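Local coordinates for amidohydrolase (PDB 4F0L), which probably catalyses a metal-dependent deamination, as expected of an amidohydrolase akin to formimidoylglutamate deiminase, and carries a bound iron ion, at residues Ile31-Gly36 and Ala393-Leu398; Gln54-Ala59 and Leu398-Leu403. All blocks are in the same frame, centred on the assembly; numbering follows the deposited sequence.

Contact 1 of 2, residues Ile31-Gly36 and Ala393-Leu398; sequences IGIAGG and ADFVSL
Gly36 and Ala393 bring the two backbones closest, their CA atoms 5.5 Å apart, and a nearly straight hydrogen bond joins them, with Ala393 N lying 2.9 Å from Gly36 O. The donor sits well above the plane of the Gly36 carbonyl instead of on a lone pair. Strand 29-34 and strand 395-399 belong to different sheets of the small beta sandwich that accompanies the TIM barrel in many amidohydrolases, and the bond links the two layers through loops, just before the chain of Ala393 enters strand 395-399 and just before that of Gly36 enters strand 37-42. Gly35 and Gly36, both with positive phi, make the tight loop of that hairpin.

Inward from this bond, the interface becomes apolar. Ile33 faces the other sheet with both branches in use: CG2 rests 3.7 Å from Ala393 CB, while the longer arm runs on toward the aromatic ring. Because CG1 of Ile33 is anti to its carbonyl carbon and chi2 (160°) extends the chain, CD1 arrives at the rim of Phe395, in the plane of the ring and 3.8 Å from CZ. Phe395 comes from the opposite direction, reaching toward strand 29-34 from the other sheet. Trp427 also meets this ring, with the planes at about 40°, and Val57 packs on both Phe395 and Ile31. Two residues earlier on strand 29-34, Ile31 approaches the same ring obliquely, its CG2 4.3 Å from Phe395 CE2.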
ATOM      1  N   ILE B  31     -29.256 -10.875   9.730  1.00 19.94           N
ATOM      2  CA  ILE B  31     -29.413  -9.433   9.879  1.00 19.75           C
ATOM      3  C   ILE B  31     -30.678  -9.028   9.155  1.00 19.26           C
ATOM      4  O   ILE B  31     -30.784  -9.224   7.947  1.00 19.36           O
ATOM      5  CB  ILE B  31     -28.238  -8.660   9.275  1.00 18.96           C
ATOM      6  CG1 ILE B  31     -26.908  -9.133   9.866  1.00 19.68           C
ATOM      7  CG2 ILE B  31     -28.404  -7.174   9.514  1.00 18.72           C
ATOM      8  CD1 ILE B  31     -25.718  -8.564   9.114  1.00 19.21           C
ATOM      9  N   GLY B  32     -31.646  -8.480   9.898  1.00 19.34           N
ATOM     10  CA  GLY B  32     -32.902  -8.020   9.286  1.00 19.09           C
ATOM     11  C   GLY B  32     -32.796  -6.535   8.970  1.00 17.63           C
ATOM     12  O   GLY B  32     -32.240  -5.791   9.763  1.00 17.17           O
ATOM     13  N   ILE B  33     -33.342  -6.136   7.826  1.00 17.03           N
ATOM     14  CA  ILE B  33     -33.343  -4.779   7.347  1.00 17.29           C
ATOM     15  C   ILE B  33     -34.754  -4.358   7.018  1.00 17.46           C
ATOM     16  O   ILE B  33     -35.473  -5.114   6.388  1.00 17.95           O
ATOM     17  CB  ILE B  33     -32.559  -4.682   6.023  1.00 17.65           C
ATOM     18  CG1 ILE B  33     -31.160  -5.179   6.215  1.00 17.68           C
ATOM     19  CG2 ILE B  33     -32.544  -3.250   5.481  1.00 17.67           C
ATOM     20  CD1 ILE B  33     -30.572  -5.548   4.848  1.00 18.56           C
ATOM     21  N   ALA B  34     -35.146  -3.167   7.488  1.00 17.13           N
ATOM     22  CA  ALA B  34     -36.451  -2.592   7.303  1.00 17.47           C
ATOM     23  C   ALA B  34     -36.362  -1.062   7.287  1.00 17.59           C
ATOM     24  O   ALA B  34     -35.828  -0.420   8.209  1.00 16.62           O
ATOM     25  CB  ALA B  34     -37.385  -3.044   8.416  1.00 17.71           C
ATOM     26  N   GLY B  35     -36.884  -0.483   6.210  1.00 17.98           N
ATOM     27  CA  GLY B  35     -36.806   0.937   5.979  1.00 17.99           C
ATOM     28  C   GLY B  35     -35.400   1.452   5.998  1.00 17.09           C
ATOM     29  O   GLY B  35     -35.170   2.555   6.458  1.00 16.96           O
ATOM     30  N   GLY B  36     -34.458   0.643   5.505  1.00 16.40           N
ATOM     31  CA  GLY B  36     -33.036   1.020   5.492  1.00 15.74           C
ATOM     32  C   GLY B  36     -32.303   0.983   6.835  1.00 15.40           C
ATOM     33  O   GLY B  36     -31.191   1.508   6.956  1.00 14.59           O
ATOM     34  N   ALA B 393     -28.685   0.445   7.922  1.00 14.00           N
ATOM     35  CA  ALA B 393     -28.244  -0.835   7.344  1.00 14.13           C
ATOM     36  C   ALA B 393     -27.087  -0.595   6.370  1.00 13.71           C
ATOM     37  O   ALA B 393     -27.249  -0.673   5.160  1.00 13.81           O
ATOM     38  CB  ALA B 393     -29.416  -1.613   6.701  1.00 14.81           C
ATOM     39  N   ASP B 394     -25.922  -0.327   6.948  1.00 13.52           N
ATOM     40  CA  ASP B 394     -24.695  -0.017   6.233  1.00 13.65           C
ATOM     41  C   ASP B 394     -23.653  -1.096   6.569  1.00 13.86           C
ATOM     42  O   ASP B 394     -23.154  -1.164   7.700  1.00 14.32           O
ATOM     43  CB  ASP B 394     -24.126   1.343   6.680  1.00 13.36           C
ATOM     44  CG  ASP B 394     -25.069   2.512   6.455  1.00 14.03           C
ATOM     45  OD1 ASP B 394     -26.215   2.352   5.983  1.00 15.08           O
ATOM     46  OD2 ASP B 394     -24.652   3.643   6.768  1.00 14.61           O
ATOM     47  N   PHE B 395     -23.292  -1.929   5.599  1.00 14.01           N
ATOM     48  CA  PHE B 395     -22.334  -2.968   5.880  1.00 13.88           C
ATOM     49  C   PHE B 395     -21.776  -3.524   4.587  1.00 14.01           C
ATOM     50  O   PHE B 395     -22.201  -3.108   3.482  1.00 13.37           O
ATOM     51  CB  PHE B 395     -22.929  -4.058   6.797  1.00 14.84           C
ATOM     52  CG  PHE B 395     -24.293  -4.513   6.399  1.00 16.14           C
ATOM     53  CD1 PHE B 395     -24.461  -5.375   5.342  1.00 16.73           C
ATOM     54  CD2 PHE B 395     -25.424  -4.037   7.064  1.00 16.82           C
ATOM     55  CE1 PHE B 395     -25.727  -5.793   4.967  1.00 17.77           C
ATOM     56  CE2 PHE B 395     -26.673  -4.463   6.691  1.00 17.58           C
ATOM     57  CZ  PHE B 395     -26.830  -5.333   5.642  1.00 17.94           C
ATOM     58  N   VAL B 396     -20.775  -4.401   4.740  1.00 13.63           N
ATOM     59  CA  VAL B 396     -19.894  -4.843   3.659  1.00 13.69           C
ATOM     60  C   VAL B 396     -19.675  -6.374   3.752  1.00 14.44           C
ATOM     61  O   VAL B 396     -19.464  -6.904   4.855  1.00 13.42           O
ATOM     62  CB  VAL B 396     -18.512  -4.127   3.770  1.00 13.33           C
ATOM     63  CG1 VAL B 396     -17.515  -4.583   2.699  1.00 12.66           C
ATOM     64  CG2 VAL B 396     -18.663  -2.591   3.731  1.00 13.05           C
ATOM     65  N   SER B 397     -19.758  -7.097   2.610  1.00 15.10           N
ATOM     66  CA  SER B 397     -19.333  -8.494   2.608  1.00 15.66           C
ATOM     67  C   SER B 397     -17.973  -8.610   1.921  1.00 15.70           C
ATOM     68  O   SER B 397     -17.659  -7.849   1.003  1.00 15.31           O
ATOM     69  CB  SER B 397     -20.348  -9.410   1.972  1.00 17.04           C
ATOM     70  OG  SER B 397     -20.405  -9.227   0.563  1.00 17.60           O
ATOM     71  N   LEU B 398     -17.157  -9.537   2.415  1.00 15.58           N
ATOM     72  CA  LEU B 398     -15.831  -9.709   1.919  1.00 15.89           C
ATOM     73  C   LEU B 398     -15.746 -10.975   1.077  1.00 17.80           C
ATOM     74  O   LEU B 398     -16.294 -12.008   1.460  1.00 18.97           O
ATOM     75  CB  LEU B 398     -14.827  -9.765   3.077  1.00 15.10           C
ATOM     76  CG  LEU B 398     -14.716  -8.482   3.913  1.00 14.41           C
ATOM     77  CD1 LEU B 398     -13.855  -8.739   5.133  1.00 13.96           C
ATOM     78  CD2 LEU B 398     -14.147  -7.282   3.129  1.00 13.71           C
TER

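Contact 2 of 2, residues Gln54-Ala59 and Leu398-Leu403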
ATOM      1  N   GLN B  54     -24.390 -14.614   2.729  1.00 20.98           N
ATOM      2  CA  GLN B  54     -23.050 -14.045   2.599  1.00 20.95           C
ATOM      3  C   GLN B  54     -22.090 -14.830   3.515  1.00 19.68           C
ATOM      4  O   GLN B  54     -22.508 -15.443   4.504  1.00 19.20           O
ATOM      5  CB  GLN B  54     -23.088 -12.542   2.952  1.00 20.92           C
ATOM      6  CG  GLN B  54     -23.980 -11.708   2.046  1.00 21.95           C
ATOM      7  CD  GLN B  54     -23.360 -11.451   0.671  1.00 22.51           C
ATOM      8  OE1 GLN B  54     -22.143 -11.450   0.522  1.00 22.52           O
ATOM      9  NE2 GLN B  54     -24.200 -11.194  -0.330  1.00 22.89           N
ATOM     10  N   SER B  55     -20.812 -14.839   3.160  1.00 18.72           N
ATOM     11  CA  SER B  55     -19.803 -15.535   3.945  1.00 18.70           C
ATOM     12  C   SER B  55     -19.324 -14.732   5.127  1.00 17.03           C
ATOM     13  O   SER B  55     -19.319 -15.253   6.232  1.00 17.41           O
ATOM     14  CB  SER B  55     -18.602 -15.922   3.065  1.00 19.91           C
ATOM     15  OG  SER B  55     -19.064 -16.773   2.023  1.00 22.66           O
ATOM     16  N   VAL B  56     -18.905 -13.480   4.897  1.00 15.38           N
ATOM     17  CA  VAL B  56     -18.295 -12.671   5.932  1.00 14.80           C
ATOM     18  C   VAL B  56     -18.783 -11.235   5.806  1.00 14.48           C
ATOM     19  O   VAL B  56     -18.615 -10.627   4.767  1.00 14.13           O
ATOM     20  CB  VAL B  56     -16.773 -12.679   5.857  1.00 14.47           C
ATOM     21  CG1 VAL B  56     -16.184 -11.713   6.890  1.00 13.97           C
ATOM     22  CG2 VAL B  56     -16.229 -14.096   6.064  1.00 15.09           C
ATOM     23  N   VAL B  57     -19.412 -10.721   6.865  1.00 14.53           N
ATOM     24  CA  VAL B  57     -20.042  -9.381   6.877  1.00 13.95           C
ATOM     25  C   VAL B  57     -19.431  -8.548   8.006  1.00 13.50           C
ATOM     26  O   VAL B  57     -19.226  -9.041   9.124  1.00 13.69           O
ATOM     27  CB  VAL B  57     -21.571  -9.451   7.032  1.00 14.57           C
ATOM     28  CG1 VAL B  57     -22.160  -8.057   7.277  1.00 14.65           C
ATOM     29  CG2 VAL B  57     -22.183 -10.088   5.783  1.00 15.03           C
ATOM     30  N   VAL B  58     -19.051  -7.331   7.655  1.00 13.12           N
ATOM     31  CA  VAL B  58     -18.464  -6.362   8.562  1.00 13.40           C
ATOM     32  C   VAL B  58     -19.173  -5.034   8.400  1.00 13.10           C
ATOM     33  O   VAL B  58     -19.874  -4.806   7.415  1.00 11.94           O
ATOM     34  CB  VAL B  58     -16.940  -6.162   8.323  1.00 13.21           C
ATOM     35  CG1 VAL B  58     -16.177  -7.481   8.559  1.00 14.02           C
ATOM     36  CG2 VAL B  58     -16.633  -5.615   6.944  1.00 12.44           C
ATOM     37  N   ALA B  59     -18.981  -4.151   9.372  1.00 13.71           N
ATOM     38  CA  ALA B  59     -19.584  -2.824   9.344  1.00 13.74           C
ATOM     39  C   ALA B  59     -19.027  -2.004   8.184  1.00 14.02           C
ATOM     40  O   ALA B  59     -17.897  -2.211   7.775  1.00 13.64           O
ATOM     41  CB  ALA B  59     -19.291  -2.097  10.655  1.00 14.15           C
ATOM     42  N   LEU B 398     -17.157  -9.537   2.415  1.00 15.58           N
ATOM     43  CA  LEU B 398     -15.831  -9.709   1.919  1.00 15.89           C
ATOM     44  C   LEU B 398     -15.746 -10.975   1.077  1.00 17.80           C
ATOM     45  O   LEU B 398     -16.294 -12.008   1.460  1.00 18.97           O
ATOM     46  CB  LEU B 398     -14.827  -9.765   3.077  1.00 15.10           C
ATOM     47  CG  LEU B 398     -14.716  -8.482   3.913  1.00 14.41           C
ATOM     48  CD1 LEU B 398     -13.855  -8.739   5.133  1.00 13.96           C
ATOM     49  CD2 LEU B 398     -14.147  -7.282   3.129  1.00 13.71           C
ATOM     50  N   ASP B 399     -15.017 -10.897  -0.038  1.00 18.69           N
ATOM     51  CA  ASP B 399     -14.718 -12.077  -0.849  1.00 20.08           C
ATOM     52  C   ASP B 399     -13.607 -12.842  -0.133  1.00 19.89           C
ATOM     53  O   ASP B 399     -12.476 -12.350  -0.033  1.00 17.97           O
ATOM     54  CB  ASP B 399     -14.284 -11.649  -2.255  1.00 21.10           C
ATOM     55  CG  ASP B 399     -13.922 -12.828  -3.159  1.00 23.09           C
ATOM     56  OD1 ASP B 399     -13.472 -13.864  -2.691  1.00 24.76           O
ATOM     57  OD2 ASP B 399     -14.138 -12.723  -4.363  1.00 25.84           O
ATOM     58  N   VAL B 400     -13.942 -14.038   0.354  1.00 20.83           N
ATOM     59  CA  VAL B 400     -13.005 -14.903   1.079  1.00 21.06           C
ATOM     60  C   VAL B 400     -12.703 -16.192   0.308  1.00 22.79           C
ATOM     61  O   VAL B 400     -12.346 -17.219   0.892  1.00 22.89           O
ATOM     62  CB  VAL B 400     -13.525 -15.240   2.496  1.00 21.58           C
ATOM     63  CG1 VAL B 400     -13.503 -13.987   3.364  1.00 19.83           C
ATOM     64  CG2 VAL B 400     -14.890 -15.921   2.433  1.00 20.86           C
ATOM     65  N   GLU B 401     -12.786 -16.097  -1.007  1.00 23.53           N
ATOM     66  CA  GLU B 401     -12.478 -17.204  -1.894  1.00 27.58           C
ATOM     67  C   GLU B 401     -11.067 -17.750  -1.631  1.00 24.84           C
ATOM     68  O   GLU B 401     -10.860 -18.961  -1.626  1.00 24.76           O
ATOM     69  CB  GLU B 401     -12.656 -16.711  -3.331  1.00 31.47           C
ATOM     70  CG  GLU B 401     -12.603 -17.750  -4.433  1.00 38.53           C
ATOM     71  CD  GLU B 401     -13.126 -17.178  -5.751  1.00 41.89           C
ATOM     72  OE1 GLU B 401     -12.281 -16.819  -6.603  1.00 47.16           O
ATOM     73  OE2 GLU B 401     -14.365 -17.027  -5.903  1.00 44.80           O
ATOM     74  N   ARG B 402     -10.114 -16.863  -1.346  1.00 22.85           N
ATOM     75  CA  ARG B 402      -8.755 -17.295  -1.012  1.00 21.95           C
ATOM     76  C   ARG B 402      -8.511 -17.546   0.490  1.00 22.69           C
ATOM     77  O   ARG B 402      -7.363 -17.862   0.885  1.00 22.72           O
ATOM     78  CB  ARG B 402      -7.717 -16.279  -1.510  1.00 20.51           C
ATOM     79  CG  ARG B 402      -7.784 -15.960  -3.016  1.00 20.25           C
ATOM     80  CD  ARG B 402      -6.447 -15.426  -3.521  1.00 19.55           C
ATOM     81  NE  ARG B 402      -5.378 -16.408  -3.363  1.00 18.91           N
ATOM     82  CZ  ARG B 402      -4.073 -16.151  -3.369  1.00 18.82           C
ATOM     83  NH1 ARG B 402      -3.606 -14.894  -3.489  1.00 18.26           N
ATOM     84  NH2 ARG B 402      -3.209 -17.162  -3.231  1.00 18.95           N
ATOM     85  N   LEU B 403      -9.547 -17.389   1.320  1.00 22.35           N
ATOM     86  CA  LEU B 403      -9.437 -17.640   2.755  1.00 23.80           C
ATOM     87  C   LEU B 403     -10.595 -18.517   3.220  1.00 26.15           C
ATOM     88  O   LEU B 403     -11.339 -18.102   4.123  1.00 25.87           O
ATOM     89  CB  LEU B 403      -9.473 -16.296   3.510  1.00 23.28           C
ATOM     90  CG  LEU B 403      -8.315 -15.322   3.306  1.00 22.46           C
ATOM     91  CD1 LEU B 403      -8.666 -13.923   3.734  1.00 21.67           C
ATOM     92  CD2 LEU B 403      -7.120 -15.803   4.092  1.00 22.98           C
TER
HETATM   93  O   HOH W   1     -18.771 -12.757   2.126  1.00 23.10           O
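Val56 and Leu398 meet through one direct backbone hydrogen bond and one bridge through a water. Leu398 N donates to Val56 O at 3.0 Å, somewhat bent at 156°. In the return direction, where a hydrogen-bonded antiparallel pair would ordinarily close its ring, water 1 stands between the chains: it accepts from Val56 N at 2.9 Å and donates to Leu398 O at 2.7 Å.

Beside this pair lies an apolar row. The outstretched CD1 of Leu398 reaches along the neighbouring strand, 4.2 Å from Val56 CG1 and 4.3 Å from Val58 CG1. With CG1 of Val56 anti to its backbone N (chi1 175°), the other methyl is left for the valine that follows the strand, and Val56 CG2 lies 3.8 Å from Val400 CG1, the two side chains crossing at about a right angle. Val400 spreads its second methyl over the corner, with CG2 3.8 Å from Ser55 CB.

That corner is where the chain passes from one sheet of the beta sandwich, through strand 52-54, into strand 56-66, which continues into the amidohydrolase barrel toward the metal ligands His65 and His67. Strand 395-399 ends here as well. A type I turn from Val400 to Leu403 follows it, overlapped at its start by an Asx turn in which Asp399 OD1, met nearly along its C-O axis, accepts from Glu401 N at 2.9 Å. Helix 408-417 backs the apolar row, Val411 touching Leu398 and Val400, and Trp415 touching Leu398. Within the turn, Arg402 forms a salt bridge through NH2 with Glu446 of the second subunit and a hydrogen bond with Tyr71 of that subunit.

From the N terminus the chain reaches strand 29-34, whose far partner comes only after all the barrel strands: contact 1 closes that loop of more than 350 residues. Contact 2 opens later, at 54-59, and closes just beyond contact 1, at 398-403, so the two loops cross; Leu398 belongs to both ranges but touches its partner segment only in contact 2. Strand 395-399 is their common element. It faces the four-stranded sheet in contact 1 and lies next to strand 56-66, within its own sheet, in contact 2. A probable hydrogen bond from Val396 N to Val58 O (2.9 Å) continues the pairing between the contacts, while Ser397 OG bonds Gln54 OE1 across the sandwich.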